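Local coordinates for phosphoenolpyruvate-protein phosphotransferase (PDB 3TRC) that probably transfers the phosphoryl group of phosphoenolpyruvate to a histidine of a partner protein, the piece in this structure being its GAF domain, at residues V32-A37 with G128-Q133; L38-C43 with H138-E143; M58-Q61 with Q67-K70; G81-R86 with H113-I118. All coordinates share one frame; numbering follows the deposited sequence. Where two conformers were deposited one is given.

Interaction 1. Residues V32-A37 with G128-Q133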
loop_
_atom_site.group_PDB
_atom_site.type_symbol
_atom_site.label_atom_id
_atom_site.label_comp_id
_atom_site.label_asym_id
_atom_site.label_seq_id
_atom_site.Cartn_x
_atom_site.Cartn_y
_atom_site.Cartn_z
ATOM N N VAL A 32 -15.028 5.940 -4.174
ATOM C CA VAL A 32 -16.198 5.439 -3.465
ATOM C C VAL A 32 -15.799 4.943 -2.078
ATOM O O VAL A 32 -16.437 5.281 -1.079
ATOM C CB VAL A 32 -16.892 4.297 -4.239
ATOM C CG1 VAL A 32 -17.932 3.612 -3.356
ATOM C CG2 VAL A 32 -17.547 4.833 -5.504
ATOM N N ARG A 33 -14.734 4.148 -2.027
ATOM C CA ARG A 33 -14.285 3.540 -0.776
ATOM C C ARG A 33 -13.851 4.586 0.235
ATOM O O ARG A 33 -14.162 4.479 1.421
ATOM C CB ARG A 33 -13.143 2.545 -1.029
ATOM C CG ARG A 33 -13.571 1.269 -1.727
ATOM C CD ARG A 33 -14.632 0.523 -0.934
ATOM N NE ARG A 33 -14.944 -0.771 -1.533
ATOM C CZ ARG A 33 -16.142 -1.346 -1.490
ATOM N NH1 ARG A 33 -17.150 -0.738 -0.882
ATOM N NH2 ARG A 33 -16.334 -2.529 -2.059
ATOM N N LEU A 34 -13.109 5.592 -0.223
ATOM C CA LEU A 34 -12.673 6.661 0.666
ATOM C C LEU A 34 -13.866 7.328 1.329
ATOM O O LEU A 34 -13.885 7.524 2.542
ATOM C CB LEU A 34 -11.830 7.704 -0.076
ATOM C CG LEU A 34 -10.353 7.355 -0.244
ATOM C CD1 LEU A 34 -9.564 8.522 -0.816
ATOM C CD2 LEU A 34 -9.791 6.952 1.083
ATOM N N CYS A 35 -14.868 7.674 0.529
ATOM C CA CYS A 35 -16.049 8.335 1.074
ATOM C C CYS A 35 -16.771 7.455 2.086
ATOM O O CYS A 35 -17.240 7.937 3.113
ATOM C CB CYS A 35 -16.997 8.761 -0.045
ATOM S SG CYS A 35 -16.398 10.215 -0.910
ATOM N N GLU A 36 -16.862 6.163 1.794
ATOM C CA GLU A 36 -17.536 5.236 2.693
ATOM C C GLU A 36 -16.769 5.037 3.990
ATOM O O GLU A 36 -17.365 4.944 5.065
ATOM C CB GLU A 36 -17.706 3.869 2.022
ATOM C CG GLU A 36 -18.697 3.843 0.885
ATOM C CD GLU A 36 -18.680 2.513 0.152
ATOM O OE1 GLU A 36 -17.633 1.832 0.176
ATOM O OE2 GLU A 36 -19.713 2.150 -0.444
ATOM N N ALA A 37 -15.447 4.948 3.877
ATOM C CA ALA A 37 -14.617 4.417 4.954
ATOM C C ALA A 37 -14.038 5.452 5.920
ATOM O O ALA A 37 -13.863 5.160 7.105
ATOM C CB ALA A 37 -13.498 3.539 4.377
ATOM N N GLY A 128 -1.080 13.465 -10.850
ATOM C CA GLY A 128 -2.459 13.828 -10.606
ATOM C C GLY A 128 -2.671 14.361 -9.213
ATOM O O GLY A 128 -1.712 14.639 -8.487
ATOM N N ILE A 129 -3.939 14.504 -8.843
ATOM C CA ILE A 129 -4.315 15.027 -7.538
ATOM C C ILE A 129 -5.504 14.263 -6.990
ATOM O O ILE A 129 -6.462 13.987 -7.712
ATOM C CB ILE A 129 -4.727 16.504 -7.618
ATOM C CG1 ILE A 129 -3.716 17.312 -8.436
ATOM C CG2 ILE A 129 -4.896 17.078 -6.213
ATOM C CD1 ILE A 129 -2.439 17.628 -7.692
ATOM N N LEU A 130 -5.442 13.931 -5.704
ATOM C CA LEU A 130 -6.565 13.309 -5.009
ATOM C C LEU A 130 -7.190 14.354 -4.091
ATOM O O LEU A 130 -6.496 14.981 -3.296
ATOM C CB LEU A 130 -6.074 12.105 -4.199
ATOM C CG LEU A 130 -7.079 11.381 -3.300
ATOM C CD1 LEU A 130 -8.088 10.646 -4.160
ATOM C CD2 LEU A 130 -6.364 10.407 -2.362
ATOM N N VAL A 131 -8.501 14.552 -4.214
ATOM C CA VAL A 131 -9.179 15.609 -3.468
ATOM C C VAL A 131 -10.305 15.017 -2.635
ATOM O O VAL A 131 -11.235 14.421 -3.177
ATOM C CB VAL A 131 -9.773 16.696 -4.387
ATOM C CG1 VAL A 131 -10.521 17.742 -3.551
ATOM C CG2 VAL A 131 -8.686 17.363 -5.221
ATOM N N ILE A 132 -10.218 15.198 -1.321
ATOM C CA ILE A 132 -11.220 14.681 -0.401
ATOM C C ILE A 132 -11.914 15.865 0.279
ATOM O O ILE A 132 -11.261 16.794 0.733
ATOM C CB ILE A 132 -10.588 13.752 0.668
ATOM C CG1 ILE A 132 -9.738 12.654 0.011
ATOM C CG2 ILE A 132 -11.672 13.122 1.527
ATOM C CD1 ILE A 132 -8.257 13.000 -0.097
ATOM N N GLN A 133 -13.240 15.841 0.319
ATOM C CA GLN A 133 -13.983 16.971 0.865
ATOM C C GLN A 133 -15.066 16.499 1.813
ATOM O O GLN A 133 -15.544 15.376 1.714
ATOM C CB GLN A 133 -14.608 17.793 -0.264
ATOM C CG GLN A 133 -13.604 18.229 -1.332
ATOM C CD GLN A 133 -14.253 18.994 -2.473
ATOM O OE1 GLN A 133 -14.599 18.420 -3.512
ATOM N NE2 GLN A 133 -14.424 20.299 -2.286
#
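Leu-34, near the C-terminal end of helix 23-37, packs on Leu-130 and Ile-132 of strand 125-134. This is a helix-on-sheet contact in the core of the GAF domain, where helices cover one face of an antiparallel sheet. The contact between the two segments is wholly apolar, and no hydrogen bond crosses it. In one of the two conformers of Leu-34, this residue and Leu-130 reach toward each other tip to tip, with Leu-34 CD1 4.0 Å from Leu-130 CD2. With CG anti to the backbone N (chi1 175°), Leu-130 carries CD2 to the Leu-34 methyl. In that conformer Leu-34 CD1 also lies 4.2 Å from Ile-132 CG1, so one methyl serves both strand residues. Leu-130 and Ile-132 alternate with Val-131, whose side chain leaves on the other face. Cys-43 of the neighbouring strand touches all three apolar residues, and Phe-147 and Leu-151 of helix 142-164 also pack on Leu-34. Next to Leu-34, a disulfide between Cys-35 and Cys-43 has been seen for this protein. Cys-43 has two conformers, and in one of them the two sulfurs are too far apart for a bond. The polar interactions of the helix segment face away from the sheet. Arg-33 is shared between two acids, because its NE also pairs with Glu-16 of helix 3-19. Its NH1 forms a 2.8 Å salt bridge to Glu-36 OE1, which lies in the guanidinium plane and accepts through its syn lone pair.

Interaction 2. Residues L38-C43 with H138-E143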
loop_
_atom_site.group_PDB
_atom_site.type_symbol
_atom_site.label_atom_id
_atom_site.label_comp_id
_atom_site.label_asym_id
_atom_site.label_seq_id
_atom_site.Cartn_x
_atom_site.Cartn_y
_atom_site.Cartn_z
ATOM N N LEU A 38 -13.736 6.651 5.431
ATOM C CA LEU A 38 -13.127 7.667 6.289
ATOM C C LEU A 38 -14.000 8.077 7.484
ATOM O O LEU A 38 -13.527 8.049 8.618
ATOM C CB LEU A 38 -12.687 8.896 5.488
ATOM C CG LEU A 38 -11.376 8.753 4.721
ATOM C CD1 LEU A 38 -11.076 10.035 3.957
ATOM C CD2 LEU A 38 -10.235 8.416 5.671
ATOM N N PRO A 39 -15.260 8.484 7.241
ATOM C CA PRO A 39 -15.902 8.733 5.945
ATOM C C PRO A 39 -15.661 10.158 5.460
ATOM O O PRO A 39 -15.123 10.992 6.188
ATOM C CB PRO A 39 -17.385 8.557 6.264
ATOM C CG PRO A 39 -17.500 9.062 7.669
ATOM C CD PRO A 39 -16.214 8.641 8.356
ATOM N N ALA A 40 -16.058 10.431 4.222
ATOM C CA ALA A 40 -16.019 11.778 3.678
ATOM C C ALA A 40 -17.218 11.941 2.756
ATOM O O ALA A 40 -17.857 10.961 2.389
ATOM C CB ALA A 40 -14.718 12.020 2.916
ATOM N N ASP A 41 -17.524 13.174 2.369
ATOM C CA ASP A 41 -18.720 13.416 1.560
ATOM C C ASP A 41 -18.467 13.487 0.060
ATOM O O ASP A 41 -19.373 13.230 -0.732
ATOM C CB ASP A 41 -19.452 14.659 2.051
ATOM C CG ASP A 41 -19.792 14.570 3.516
ATOM O OD1 ASP A 41 -20.445 13.579 3.916
ATOM O OD2 ASP A 41 -19.368 15.459 4.275
ATOM N N ALA A 42 -17.239 13.814 -0.328
ATOM C CA ALA A 42 -16.861 13.769 -1.731
ATOM C C ALA A 42 -15.394 13.392 -1.882
ATOM O O ALA A 42 -14.569 13.696 -1.026
ATOM C CB ALA A 42 -17.152 15.109 -2.419
ATOM N N CYS A 43 -15.080 12.685 -2.957
ATOM C CA CYS A 43 -13.699 12.361 -3.263
ATOM C C CYS A 43 -13.562 12.343 -4.770
ATOM O O CYS A 43 -14.372 11.736 -5.465
ATOM C CB CYS A 43 -13.299 11.013 -2.663
ATOM S SG CYS A 43 -11.575 10.579 -2.941
ATOM N N HIS A 138 -14.189 20.859 9.235
ATOM C CA HIS A 138 -13.146 20.201 10.008
ATOM C C HIS A 138 -12.024 19.844 9.070
ATOM O O HIS A 138 -12.271 19.352 7.971
ATOM C CB HIS A 138 -13.660 18.884 10.595
ATOM C CG HIS A 138 -14.706 19.049 11.646
ATOM N ND1 HIS A 138 -15.301 17.976 12.275
ATOM C CD2 HIS A 138 -15.267 20.159 12.181
ATOM C CE1 HIS A 138 -16.184 18.420 13.152
ATOM N NE2 HIS A 138 -16.187 19.739 13.111
ATOM N N HIS A 139 -10.788 20.047 9.495
ATOM C CA HIS A 139 -9.696 19.494 8.718
ATOM C C HIS A 139 -9.667 17.978 8.913
ATOM O O HIS A 139 -10.457 17.423 9.680
ATOM C CB HIS A 139 -8.362 20.137 9.091
ATOM C CG HIS A 139 -7.857 19.751 10.443
ATOM N ND1 HIS A 139 -8.211 20.426 11.591
ATOM C CD2 HIS A 139 -7.014 18.765 10.830
ATOM C CE1 HIS A 139 -7.609 19.871 12.628
ATOM N NE2 HIS A 139 -6.879 18.860 12.194
ATOM N N PHE A 140 -8.774 17.310 8.195
ATOM C CA PHE A 140 -8.653 15.863 8.295
ATOM C C PHE A 140 -7.576 15.477 9.299
ATOM O O PHE A 140 -6.486 16.049 9.309
ATOM C CB PHE A 140 -8.394 15.245 6.914
ATOM C CG PHE A 140 -9.589 15.311 6.000
ATOM C CD1 PHE A 140 -10.393 14.199 5.806
ATOM C CD2 PHE A 140 -9.925 16.499 5.361
ATOM C CE1 PHE A 140 -11.505 14.262 4.983
ATOM C CE2 PHE A 140 -11.027 16.568 4.531
ATOM C CZ PHE A 140 -11.820 15.449 4.343
ATOM N N ALA A 141 -7.897 14.515 10.160
ATOM C CA ALA A 141 -7.001 14.158 11.244
ATOM C C ALA A 141 -5.740 13.471 10.726
ATOM O O ALA A 141 -5.675 13.049 9.572
ATOM C CB ALA A 141 -7.721 13.273 12.250
ATOM N N GLU A 142 -4.739 13.370 11.592
ATOM C CA GLU A 142 -3.433 12.843 11.204
ATOM C C GLU A 142 -3.487 11.474 10.534
ATOM O O GLU A 142 -2.812 11.251 9.528
ATOM C CB GLU A 142 -2.512 12.787 12.424
ATOM C CG GLU A 142 -1.095 12.353 12.117
ATOM C CD GLU A 142 -0.215 12.354 13.355
ATOM O OE1 GLU A 142 -0.759 12.358 14.480
ATOM O OE2 GLU A 142 1.022 12.358 13.202
ATOM N N GLU A 143 -4.270 10.554 11.094
ATOM C CA GLU A 143 -4.358 9.215 10.520
ATOM C C GLU A 143 -5.085 9.229 9.175
ATOM O O GLU A 143 -4.820 8.392 8.312
ATOM C CB GLU A 143 -5.025 8.226 11.483
ATOM C CG GLU A 143 -6.512 8.492 11.768
ATOM C CD GLU A 143 -6.749 9.469 12.915
ATOM O OE1 GLU A 143 -5.852 10.278 13.242
ATOM O OE2 GLU A 143 -7.849 9.421 13.503
#
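Leu-38 and Phe-140 are the closest backbone positions, with CA atoms 9.6 Å apart, so side chains alone bridge the segments. In the GAF domain this joins two connections: the link from helix 23-37 into strand 42-49, and the link from strand 125-134 into helix 142-164. The peptide bond before Pro-39 is cis, and the chain turns there between Leu-38 and Ala-40. Both of these residues point toward Phe-140. With chi1 at -70°, Phe-140 CG stands beside the backbone N and anti to the carbonyl carbon. This swings the ring across the gap to Leu-38 and Ala-40. Ile-132 and Leu-116 also pack around the ring, which is buried although His-138 and His-139 just before it are exposed. Beyond Ala-40, Asp-41 and Ala-42 form a classic beta bulge against Gln-133. On the other side of the contact, Ala-141 is the N-cap of helix 142-164. The first turn of that helix reaches the second subunit, where Glu-142 OE2 forms a salt bridge with Lys-8 NZ of that chain. Between the two segments themselves there is no hydrogen bond, and the phenyl ring meets its two partners through a single atom, CE1. Ala-40 CB sits at the ring edge, near its plane, 4.4 Å from Phe-140 CE1. Leu-38 CD1 comes in obliquely at the same distance from Phe-140 CE1.

Interaction 3. Residues M58-Q61 with Q67-K70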
loop_
_atom_site.group_PDB
_atom_site.type_symbol
_atom_site.label_atom_id
_atom_site.label_comp_id
_atom_site.label_asym_id
_atom_site.label_seq_id
_atom_site.Cartn_x
_atom_site.Cartn_y
_atom_site.Cartn_z
HETATM N N MSE A 58 -11.019 12.398 -13.440
HETATM C CA MSE A 58 -11.070 11.032 -13.970
HETATM C C MSE A 58 -11.921 10.065 -13.139
HETATM O O MSE A 58 -12.247 8.965 -13.590
HETATM C CB MSE A 58 -9.651 10.490 -14.198
HETATM C CG MSE A 58 -8.908 11.180 -15.355
HETATM SE SE MSE A 58 -9.815 11.039 -17.085
HETATM C CE MSE A 58 -9.496 9.146 -17.400
ATOM N N ALA A 59 -12.299 10.490 -11.938
ATOM C CA ALA A 59 -13.197 9.716 -11.089
ATOM C C ALA A 59 -13.734 10.613 -9.989
ATOM O O ALA A 59 -13.024 11.483 -9.490
ATOM C CB ALA A 59 -12.464 8.525 -10.481
ATOM N N THR A 60 -14.991 10.409 -9.614
ATOM C CA THR A 60 -15.549 11.171 -8.511
ATOM C C THR A 60 -16.663 10.412 -7.816
ATOM O O THR A 60 -17.391 9.624 -8.427
ATOM C CB THR A 60 -16.075 12.561 -8.956
ATOM O OG1 THR A 60 -16.378 13.351 -7.797
ATOM C CG2 THR A 60 -17.339 12.426 -9.814
ATOM N N GLN A 61 -16.751 10.637 -6.514
ATOM C CA GLN A 61 -17.919 10.265 -5.741
ATOM C C GLN A 61 -18.373 11.541 -5.048
ATOM O O GLN A 61 -17.604 12.168 -4.318
ATOM C CB GLN A 61 -17.561 9.182 -4.728
ATOM C CG GLN A 61 -18.634 8.910 -3.694
ATOM C CD GLN A 61 -19.918 8.386 -4.301
ATOM O OE1 GLN A 61 -19.913 7.755 -5.360
ATOM N NE2 GLN A 61 -21.034 8.655 -3.632
ATOM N N GLN A 67 -19.243 15.086 -15.189
ATOM C CA GLN A 67 -18.003 15.857 -15.220
ATOM C C GLN A 67 -16.789 14.955 -15.390
ATOM O O GLN A 67 -15.713 15.420 -15.752
ATOM C CB GLN A 67 -17.838 16.707 -13.958
ATOM C CG GLN A 67 -18.818 17.859 -13.827
ATOM C CD GLN A 67 -18.571 18.982 -14.824
ATOM O OE1 GLN A 67 -17.643 18.932 -15.632
ATOM N NE2 GLN A 67 -19.427 20.001 -14.781
ATOM N N VAL A 68 -16.953 13.664 -15.119
ATOM C CA VAL A 68 -15.826 12.749 -15.267
ATOM C C VAL A 68 -15.374 12.692 -16.725
ATOM O O VAL A 68 -16.183 12.448 -17.623
ATOM C CB VAL A 68 -16.157 11.342 -14.750
ATOM C CG1 VAL A 68 -15.028 10.371 -15.087
ATOM C CG2 VAL A 68 -16.409 11.378 -13.244
ATOM N N GLY A 69 -14.083 12.917 -16.951
ATOM C CA GLY A 69 -13.534 12.914 -18.294
ATOM C C GLY A 69 -13.660 14.266 -18.966
ATOM O O GLY A 69 -13.165 14.457 -20.079
ATOM N N LYS A 70 -14.307 15.210 -18.283
ATOM C CA LYS A 70 -14.645 16.505 -18.879
ATOM C C LYS A 70 -14.130 17.721 -18.095
ATOM O O LYS A 70 -13.602 18.662 -18.683
ATOM C CB LYS A 70 -16.166 16.614 -19.055
ATOM C CG LYS A 70 -16.782 15.493 -19.884
ATOM C CD LYS A 70 -16.231 15.503 -21.306
ATOM C CE LYS A 70 -16.777 14.352 -22.133
ATOM N NZ LYS A 70 -16.156 14.309 -23.488
#
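Val-68 makes most of this contact, setting its two methyls against different parts of strand 54-61. The apolar part pairs Val-68 with Thr-60. Val-68 CG2 meets Thr-60 CG2 at 3.7 Å, and the two side chains cross obliquely. Thr-60 OG1 stands anti to its own backbone N (chi1 -169°). The hydroxyl thus leaves the methyl to face Val-68 and is hydrogen-bonded to Ser-44 OG. The other branch, Val-68 CG1, rests on backbone, 3.5 Å from Met-58 O. Residues 67-70 form a type II beta turn in the loop between strands 54-61 and 72-74 of the GAF domain sheet, closed by a 2.9 Å hydrogen bond from Lys-70 N to Gln-67 O. Gly-69 takes the third position with phi 86°, where a CB would press on the carbonyl O of Val-68, so the position calls for glycine. The strand has a classic beta bulge here, Met-58 and Ala-59 both facing Leu-45. Met-58 is a selenomethionine here. Its side chain leaves the strand away from the turn, then bends so that Met-58 SE comes 4.3 Å from Gly-69 CA. No hydrogen bond joins the two segments, but Gly-69 is backbone-bonded to the neighbouring Leu-57.

Interaction 4. Residues G81-R86 with H113-I118. With NA (sodium ion), chain C.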
loop_
_atom_site.group_PDB
_atom_site.type_symbol
_atom_site.label_atom_id
_atom_site.label_comp_id
_atom_site.label_asym_id
_atom_site.label_seq_id
_atom_site.Cartn_x
_atom_site.Cartn_y
_atom_site.Cartn_z
ATOM N N GLY A 81 -4.712 23.495 -7.899
ATOM C CA GLY A 81 -3.465 23.885 -8.533
ATOM C C GLY A 81 -2.354 24.077 -7.516
ATOM O O GLY A 81 -1.206 23.703 -7.749
ATOM N N LEU A 82 -2.691 24.652 -6.367
ATOM C CA LEU A 82 -1.681 24.889 -5.342
ATOM C C LEU A 82 -1.134 23.571 -4.789
ATOM O O LEU A 82 0.069 23.440 -4.567
ATOM C CB LEU A 82 -2.243 25.779 -4.233
ATOM C CG LEU A 82 -1.252 26.286 -3.189
ATOM C CD1 LEU A 82 -0.083 27.021 -3.851
ATOM C CD2 LEU A 82 -1.967 27.178 -2.180
ATOM N N VAL A 83 -2.011 22.588 -4.583
ATOM C CA VAL A 83 -1.561 21.261 -4.173
ATOM C C VAL A 83 -0.556 20.707 -5.188
ATOM O O VAL A 83 0.494 20.182 -4.822
ATOM C CB VAL A 83 -2.731 20.262 -4.074
ATOM C CG1 VAL A 83 -2.209 18.862 -3.771
ATOM C CG2 VAL A 83 -3.753 20.716 -3.031
ATOM N N GLY A 84 -0.880 20.832 -6.471
ATOM C CA GLY A 84 -0.002 20.317 -7.509
ATOM C C GLY A 84 1.370 20.972 -7.557
ATOM O O GLY A 84 2.371 20.315 -7.825
ATOM N N GLU A 85 1.421 22.275 -7.306
ATOM C CA GLU A 85 2.686 22.996 -7.373
ATOM C C GLU A 85 3.520 22.828 -6.112
ATOM O O GLU A 85 4.746 22.798 -6.171
ATOM C CB GLU A 85 2.445 24.476 -7.656
ATOM C CG GLU A 85 1.815 24.725 -9.008
ATOM C CD GLU A 85 2.640 24.175 -10.157
ATOM O OE1 GLU A 85 3.884 24.274 -10.117
ATOM O OE2 GLU A 85 2.046 23.653 -11.120
ATOM N N ARG A 86 2.858 22.723 -4.969
ATOM C CA ARG A 86 3.582 22.493 -3.728
ATOM C C ARG A 86 4.126 21.071 -3.655
ATOM O O ARG A 86 5.128 20.810 -2.984
ATOM C CB ARG A 86 2.685 22.756 -2.523
ATOM C CG ARG A 86 2.409 24.222 -2.268
ATOM C CD ARG A 86 1.828 24.400 -0.881
ATOM N NE ARG A 86 1.344 25.756 -0.658
ATOM C CZ ARG A 86 0.577 26.106 0.367
ATOM N NH1 ARG A 86 0.206 25.192 1.255
ATOM N NH2 ARG A 86 0.175 27.362 0.498
ATOM N N HIS A 113 -16.595 22.133 2.964
ATOM C CA HIS A 113 -15.715 23.013 3.712
ATOM C C HIS A 113 -14.387 22.331 3.997
ATOM O O HIS A 113 -13.354 22.762 3.493
ATOM C CB HIS A 113 -16.404 23.492 4.990
ATOM C CG HIS A 113 -17.593 24.361 4.726
ATOM N ND1 HIS A 113 -17.497 25.730 4.595
ATOM C CD2 HIS A 113 -18.896 24.054 4.526
ATOM C CE1 HIS A 113 -18.694 26.231 4.346
ATOM N NE2 HIS A 113 -19.561 25.235 4.298
ATOM N N GLY A 114 -14.416 21.260 4.787
ATOM C CA GLY A 114 -13.213 20.485 5.045
ATOM C C GLY A 114 -12.613 20.005 3.736
ATOM O O GLY A 114 -13.344 19.595 2.839
ATOM N N PHE A 115 -11.287 20.047 3.635
ATOM C CA PHE A 115 -10.588 19.802 2.369
ATOM C C PHE A 115 -9.251 19.112 2.608
ATOM O O PHE A 115 -8.456 19.543 3.446
ATOM C CB PHE A 115 -10.355 21.140 1.645
ATOM C CG PHE A 115 -9.568 21.038 0.359
ATOM C CD1 PHE A 115 -8.176 21.051 0.366
ATOM C CD2 PHE A 115 -10.222 21.004 -0.866
ATOM C CE1 PHE A 115 -7.453 20.987 -0.825
ATOM C CE2 PHE A 115 -9.508 20.939 -2.063
ATOM C CZ PHE A 115 -8.121 20.932 -2.040
ATOM N N LEU A 116 -9.007 18.028 1.884
ATOM C CA LEU A 116 -7.679 17.426 1.868
ATOM C C LEU A 116 -7.277 17.180 0.427
ATOM O O LEU A 116 -7.883 16.363 -0.265
ATOM C CB LEU A 116 -7.656 16.111 2.656
ATOM C CG LEU A 116 -6.324 15.351 2.657
ATOM C CD1 LEU A 116 -5.203 16.219 3.216
ATOM C CD2 LEU A 116 -6.455 14.058 3.462
ATOM N N GLY A 117 -6.260 17.909 -0.023
ATOM C CA GLY A 117 -5.747 17.748 -1.371
ATOM C C GLY A 117 -4.373 17.125 -1.318
ATOM O O GLY A 117 -3.496 17.603 -0.601
ATOM N N ILE A 118 -4.190 16.048 -2.074
ATOM C CA ILE A 118 -2.975 15.250 -2.009
ATOM C C ILE A 118 -2.362 15.051 -3.390
ATOM O O ILE A 118 -3.024 14.577 -4.314
ATOM C CB ILE A 118 -3.281 13.881 -1.368
ATOM C CG1 ILE A 118 -3.745 14.083 0.073
ATOM C CG2 ILE A 118 -2.076 12.959 -1.432
ATOM C CD1 ILE A 118 -3.898 12.817 0.827
HETATM NA NA NA C . -0.650 22.921 -10.483
#
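Val-83 of helix 78-86 fits against Gly-117 of strand 114-122, and this is the tightly packed part of the contact. The helix and strand segments run in broadly similar directions, at 40°, with their axes 8.1 Å apart. Val-83 CG1 stands anti to the backbone N (chi1 175°) and lies over the strand backbone, 3.6 Å from Gly-117 O and 3.8 Å from Ile-118 C. The second branch, Val-83 CG2, is 3.9 Å from Gly-117 CA. Gly-117 has no side chain, which lets the valine settle directly on the main chain. Phe-115 closes one end, with its ring edge toward Val-83 and its CE1 4.3 Å from Val-83 CG2. The helix is looser and more polar beyond Val-83. Arg-86 is exposed and makes no contact with the strand segment. Glu-85, also exposed, bends at chi2 to reach a bound sodium. Glu-85 OE2 and Gly-81 O both lie 2.9 Å from the sodium ion, long for this metal; Tyr-55 and Gly-76 also belong to the site. Ile-90 and Ile-129 flank Val-83 from strands 90-92 and 125-134. Strand 114-122 runs between those two strands in the sheet of the GAF domain. Helix 78-86 covers one face of it, and Leu-116 and Ile-118 pack against helix 142-164 on the other.

From the N terminus, helix 23-37 opens interaction 1 and the turn after it opens interaction 2. Interaction 3 then closes a short local loop after strand 54-61. Interaction 4 closes a longer one, bringing helix 78-86 onto strand 114-122. Both lie nested inside the loops of interactions 1 and 2, and they follow each other in series. Interaction 1 closes next on strand 125-134, and interaction 2 last, at the start of helix 142-164, so these two cross. All four reach the same antiparallel sheet. Gln-133 N to Ala-42 O probably bonds interaction 1 to interaction 2, and Ile-132 N to Leu-116 O probably bonds interaction 1 to interaction 4.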